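Local structure of Two-component sensor histidine kinase (Nostoc sp., 3OLO) at residues Y48-E51 with Q52-M56; W70-I73 with R74-N78. The protein is probably a sensor kinase that autophosphorylates on a histidine in response to a signal, its PAS domain being a likely sensory or regulatory module. All coordinates share one frame; numbering follows the deposited sequence.

Contact 1: Y48-E51 with Q52-M56; sequences YSRE and QLLSM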
loop_
_atom_site.group_PDB
_atom_site.type_symbol
_atom_site.label_atom_id
_atom_site.label_comp_id
_atom_site.label_asym_id
_atom_site.label_seq_id
_atom_site.Cartn_x
_atom_site.Cartn_y
_atom_site.Cartn_z
ATOM N N TYR A 48 -1.186 19.000 -1.403
ATOM C CA TYR A 48 -2.531 19.284 -0.932
ATOM C C TYR A 48 -2.846 18.440 0.285
ATOM O O TYR A 48 -2.333 17.342 0.435
ATOM C CB TYR A 48 -3.537 18.970 -2.023
ATOM C CG TYR A 48 -3.498 19.946 -3.159
ATOM C CD1 TYR A 48 -4.220 21.127 -3.101
ATOM C CD2 TYR A 48 -2.744 19.682 -4.295
ATOM C CE1 TYR A 48 -4.187 22.026 -4.141
ATOM C CE2 TYR A 48 -2.708 20.569 -5.338
ATOM C CZ TYR A 48 -3.429 21.741 -5.251
ATOM O OH TYR A 48 -3.384 22.610 -6.284
ATOM N N SER A 49 -3.693 18.962 1.157
ATOM C CA SER A 49 -4.105 18.215 2.326
ATOM C C SER A 49 -5.073 17.141 1.866
ATOM O O SER A 49 -5.608 17.209 0.755
ATOM C CB SER A 49 -4.798 19.136 3.327
ATOM O OG SER A 49 -6.119 19.409 2.893
ATOM N N ARG A 50 -5.299 16.152 2.719
ATOM C CA ARG A 50 -6.161 15.042 2.360
ATOM C C ARG A 50 -7.562 15.564 2.114
ATOM O O ARG A 50 -8.216 15.162 1.171
ATOM C CB ARG A 50 -6.192 13.979 3.456
ATOM C CG ARG A 50 -7.265 12.905 3.210
ATOM C CD ARG A 50 -7.097 11.661 4.079
ATOM N NE ARG A 50 -6.016 10.798 3.613
ATOM C CZ ARG A 50 -4.801 10.749 4.149
ATOM N NH1 ARG A 50 -4.486 11.520 5.181
ATOM N NH2 ARG A 50 -3.898 9.919 3.655
ATOM N N GLU A 51 -8.018 16.475 2.962
ATOM C CA GLU A 51 -9.367 16.991 2.839
ATOM C C GLU A 51 -9.519 17.801 1.549
ATOM O O GLU A 51 -10.601 17.842 0.965
ATOM C CB GLU A 51 -9.727 17.844 4.057
ATOM C CG GLU A 51 -9.659 17.093 5.386
ATOM C CD GLU A 51 -10.787 16.085 5.560
ATOM O OE1 GLU A 51 -11.801 16.426 6.215
ATOM O OE2 GLU A 51 -10.660 14.946 5.054
ATOM N N GLN A 52 -8.441 18.441 1.103
ATOM C CA GLN A 52 -8.477 19.179 -0.159
ATOM C C GLN A 52 -8.578 18.211 -1.329
ATOM O O GLN A 52 -9.404 18.388 -2.219
ATOM C CB GLN A 52 -7.228 20.040 -0.334
ATOM C CG GLN A 52 -7.233 21.326 0.454
ATOM C CD GLN A 52 -5.968 22.120 0.254
ATOM O OE1 GLN A 52 -4.900 21.722 0.711
ATOM N NE2 GLN A 52 -6.077 23.260 -0.422
ATOM N N LEU A 53 -7.739 17.179 -1.315
ATOM C CA LEU A 53 -7.697 16.207 -2.405
ATOM C C LEU A 53 -9.018 15.469 -2.556
ATOM O O LEU A 53 -9.391 15.094 -3.656
ATOM C CB LEU A 53 -6.551 15.204 -2.200
ATOM C CG LEU A 53 -5.145 15.756 -2.504
ATOM C CD1 LEU A 53 -4.037 14.841 -1.982
ATOM C CD2 LEU A 53 -4.966 15.992 -3.997
ATOM N N LEU A 54 -9.746 15.284 -1.462
ATOM C CA LEU A 54 -10.958 14.462 -1.511
ATOM C C LEU A 54 -12.161 15.251 -2.015
ATOM O O LEU A 54 -13.288 14.756 -2.015
ATOM C CB LEU A 54 -11.249 13.823 -0.143
ATOM C CG LEU A 54 -10.245 12.722 0.250
ATOM C CD1 LEU A 54 -10.554 12.135 1.635
ATOM C CD2 LEU A 54 -10.201 11.608 -0.803
ATOM N N SER A 55 -11.919 16.482 -2.445
ATOM C CA SER A 55 -12.947 17.247 -3.140
ATOM C C SER A 55 -12.404 17.672 -4.494
ATOM O O SER A 55 -12.961 18.541 -5.151
ATOM C CB SER A 55 -13.360 18.467 -2.321
ATOM O OG SER A 55 -12.257 19.334 -2.142
HETATM N N MSE A 56 -11.318 17.034 -4.922
HETATM C CA MSE A 56 -10.656 17.432 -6.152
HETATM C C MSE A 56 -10.718 16.353 -7.229
HETATM O O MSE A 56 -11.142 15.228 -6.984
HETATM C CB MSE A 56 -9.201 17.828 -5.865
HETATM C CG MSE A 56 -9.063 19.204 -5.191
HETATM SE SE MSE A 56 -7.264 19.562 -4.493
HETATM C CE MSE A 56 -6.296 19.720 -6.176
#

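Contact 2: W70-I73 with R74-N78; sequences WEEI and RQKNN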
loop_
_atom_site.group_PDB
_atom_site.type_symbol
_atom_site.label_atom_id
_atom_site.label_comp_id
_atom_site.label_asym_id
_atom_site.label_seq_id
_atom_site.Cartn_x
_atom_site.Cartn_y
_atom_site.Cartn_z
ATOM N N TRP A 70 -8.068 8.935 -22.799
ATOM C CA TRP A 70 -8.667 8.249 -21.662
ATOM C C TRP A 70 -9.489 7.036 -22.070
ATOM O O TRP A 70 -9.413 5.998 -21.422
ATOM C CB TRP A 70 -9.533 9.217 -20.855
ATOM C CG TRP A 70 -8.719 10.185 -20.077
ATOM C CD1 TRP A 70 -8.647 11.535 -20.260
ATOM C CD2 TRP A 70 -7.836 9.876 -18.997
ATOM N NE1 TRP A 70 -7.778 12.087 -19.352
ATOM C CE2 TRP A 70 -7.265 11.088 -18.566
ATOM C CE3 TRP A 70 -7.473 8.690 -18.351
ATOM C CZ2 TRP A 70 -6.354 11.150 -17.513
ATOM C CZ3 TRP A 70 -6.571 8.751 -17.308
ATOM C CH2 TRP A 70 -6.018 9.973 -16.901
ATOM N N GLU A 71 -10.281 7.164 -23.129
ATOM C CA GLU A 71 -11.086 6.041 -23.590
ATOM C C GLU A 71 -10.202 4.818 -23.776
ATOM O O GLU A 71 -10.461 3.758 -23.210
ATOM C CB GLU A 71 -11.777 6.368 -24.906
ATOM C CG GLU A 71 -12.540 5.185 -25.479
ATOM C CD GLU A 71 -14.032 5.432 -25.557
ATOM O OE1 GLU A 71 -14.471 6.551 -25.212
ATOM O OE2 GLU A 71 -14.766 4.504 -25.962
ATOM N N GLU A 72 -9.157 4.977 -24.577
ATOM C CA GLU A 72 -8.199 3.905 -24.800
ATOM C C GLU A 72 -7.544 3.452 -23.493
ATOM O O GLU A 72 -7.263 2.272 -23.315
ATOM C CB GLU A 72 -7.132 4.350 -25.794
ATOM C CG GLU A 72 -5.822 3.601 -25.653
ATOM C CD GLU A 72 -4.855 3.914 -26.774
ATOM O OE1 GLU A 72 -3.790 3.265 -26.836
ATOM O OE2 GLU A 72 -5.162 4.807 -27.594
ATOM N N ILE A 73 -7.298 4.387 -22.582
ATOM C CA ILE A 73 -6.723 4.039 -21.283
ATOM C C ILE A 73 -7.610 3.017 -20.570
ATOM O O ILE A 73 -7.138 1.974 -20.120
ATOM C CB ILE A 73 -6.558 5.278 -20.364
ATOM C CG1 ILE A 73 -5.545 6.274 -20.950
ATOM C CG2 ILE A 73 -6.159 4.852 -18.951
ATOM C CD1 ILE A 73 -4.371 5.634 -21.660
ATOM N N ARG A 74 -8.900 3.322 -20.481
ATOM C CA ARG A 74 -9.856 2.476 -19.781
ATOM C C ARG A 74 -9.894 1.076 -20.370
ATOM O O ARG A 74 -9.893 0.085 -19.639
ATOM C CB ARG A 74 -11.245 3.101 -19.847
ATOM C CG ARG A 74 -11.354 4.400 -19.078
ATOM C CD ARG A 74 -12.631 5.142 -19.408
ATOM N NE ARG A 74 -13.197 5.773 -18.220
ATOM C CZ ARG A 74 -13.905 6.897 -18.227
ATOM N NH1 ARG A 74 -14.142 7.540 -19.364
ATOM N NH2 ARG A 74 -14.373 7.382 -17.089
ATOM N N GLN A 75 -9.927 0.999 -21.695
ATOM C CA GLN A 75 -9.980 -0.286 -22.373
ATOM C C GLN A 75 -8.761 -1.138 -22.048
ATOM O O GLN A 75 -8.870 -2.359 -21.944
ATOM C CB GLN A 75 -10.106 -0.078 -23.877
ATOM C CG GLN A 75 -11.509 0.294 -24.292
ATOM C CD GLN A 75 -11.551 1.053 -25.593
ATOM O OE1 GLN A 75 -10.778 0.782 -26.509
ATOM N NE2 GLN A 75 -12.455 2.023 -25.680
ATOM N N LYS A 76 -7.610 -0.489 -21.881
ATOM C CA LYS A 76 -6.369 -1.178 -21.529
ATOM C C LYS A 76 -6.522 -1.890 -20.186
ATOM O O LYS A 76 -6.096 -3.035 -20.029
ATOM C CB LYS A 76 -5.199 -0.188 -21.482
ATOM C CG LYS A 76 -4.843 0.445 -22.837
ATOM C CD LYS A 76 -4.096 -0.529 -23.738
ATOM C CE LYS A 76 -4.180 -0.127 -25.209
ATOM N NZ LYS A 76 -3.963 -1.294 -26.124
ATOM N N ASN A 77 -7.138 -1.203 -19.227
ATOM C CA ASN A 77 -7.447 -1.760 -17.905
ATOM C C ASN A 77 -6.244 -1.874 -16.956
ATOM O O ASN A 77 -6.399 -1.851 -15.735
ATOM C CB ASN A 77 -8.131 -3.115 -18.031
ATOM C CG ASN A 77 -9.008 -3.424 -16.836
ATOM O OD1 ASN A 77 -10.221 -3.216 -16.873
ATOM N ND2 ASN A 77 -8.394 -3.898 -15.758
ATOM N N ASN A 78 -5.054 -2.026 -17.523
ATOM C CA ASN A 78 -3.814 -1.864 -16.776
ATOM C C ASN A 78 -2.845 -1.127 -17.690
ATOM O O ASN A 78 -2.604 -1.564 -18.810
ATOM C CB ASN A 78 -3.238 -3.216 -16.364
ATOM C CG ASN A 78 -4.269 -4.113 -15.708
ATOM O OD1 ASN A 78 -4.574 -3.957 -14.530
ATOM N ND2 ASN A 78 -4.813 -5.062 -16.472
#

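Contact 1: Y48-E51 with Q52-M56
Gln-52 OE1 takes the backbone N-H of Ser-49 in an almost straight bond of 3.0 Å (N-H...O 177°), and Ser-49 OG adds a weak hydrogen bond to the same oxygen. In return Gln-52 N donates to Ser-49 OG at 3.1 Å, which closes a capping box at the N-terminus of the short helix 50-53 of the PAS domain. The serine can answer because its OG sits between its own backbone N and carbonyl carbon, turned back toward the first helical turn. Beyond the box the backbone continues with Leu-53 N bonded to Ser-49 O and Leu-54 N to Arg-50 O.

The aromatic half of the contact centres on Tyr-48. Selenomethionine Met-56 lays its methyl over the middle of one ring face, CE standing 3.6 Å from the ring centroid in a CH-pi contact, while SE, 4.0 Å from that centroid, makes a Met-aromatic contact over the same face. A bend at the last torsion of Met-56 (chi3 69°) folds the methyl over the ring. The amide of Gln-52 lies at the ring edge, its plane turned 64° from that of the ring, and its NE2 is hydrogen-bonded to Gln-88 OE1. With an alanine here in place of the tyrosine, the Met-56 methyl and selenium would probably lose the aromatic face they lie on, and the Gln-52 amide the ring beside it. Leu-53, buried against helix 40-46 and strand 35-38, brings CG to within 3.6 Å of Tyr-48 CB.

Contact 2: W70-I73 with R74-N78
The carboxylate of Glu-71 and the amide of Gln-75, one helical turn apart, stand nearly perpendicular, their planes 87° from each other. Gln-75 NE2 comes up beside the aliphatic part of the glutamate, 3.2 Å from Glu-71 CG. It also lies 3.4 Å from Glu-71 OE2, but the angle is too poor for a hydrogen bond. These are i to i+4 neighbours on helix 70-76 of the PAS domain, which leads into strand 78-86 of its antiparallel sheet. A bend at the second torsion of Glu-71 (chi2 116°) turns the carboxylate off the straight course of its chain.

The indole of Trp-70 leaves the following turn and packs among other aromatic groups: its ring meets those of Trp-33, Phe-65 and His-68, and NE1 donates to Phe-65 O. Its backbone serves the helix, with Trp-70 O accepting from Arg-74 N at 2.9 Å. The side chain of Arg-74 passes close to the same carbonyl, CG lying 3.4 Å from Trp-70 O, and its guanidinium reaches a long, weak ion pair with Asp-31.

Glu-72 and Lys-76 extend alongside each other in the same direction, Glu-72 OE1 approaching Lys-76 CE, but the charged ends stop short of contact, with NZ 4.6 Å from OE1. Any electrostatic help between them is therefore likely to be modest. At the C-terminal end Asn-77 takes a positive phi (76°), and its N makes a weak hydrogen bond of 3.3 Å to Ile-73 O.

Overall arrangement
Contacts 1 and 2 come one after the other along the chain, on two successive helices, 50-53 and 70-76, of the same PAS domain. Their centres are 25 Å apart on opposite sides of the chain's centre, and the nearest atoms remain about 12 Å from each other, so the two do not touch. Both are surface contacts that reach the five-stranded antiparallel sheet at different places: contact 1 meets the outermost strand 35-38, whereas contact 2 touches strand 92-104 and runs straight into 78-86, the outermost strand at the other border. Both belong to the connection between strands 35-38 and 78-86, a feature of the PAS fold: contact 1 follows helix 40-46 within it, and contact 2 closes it.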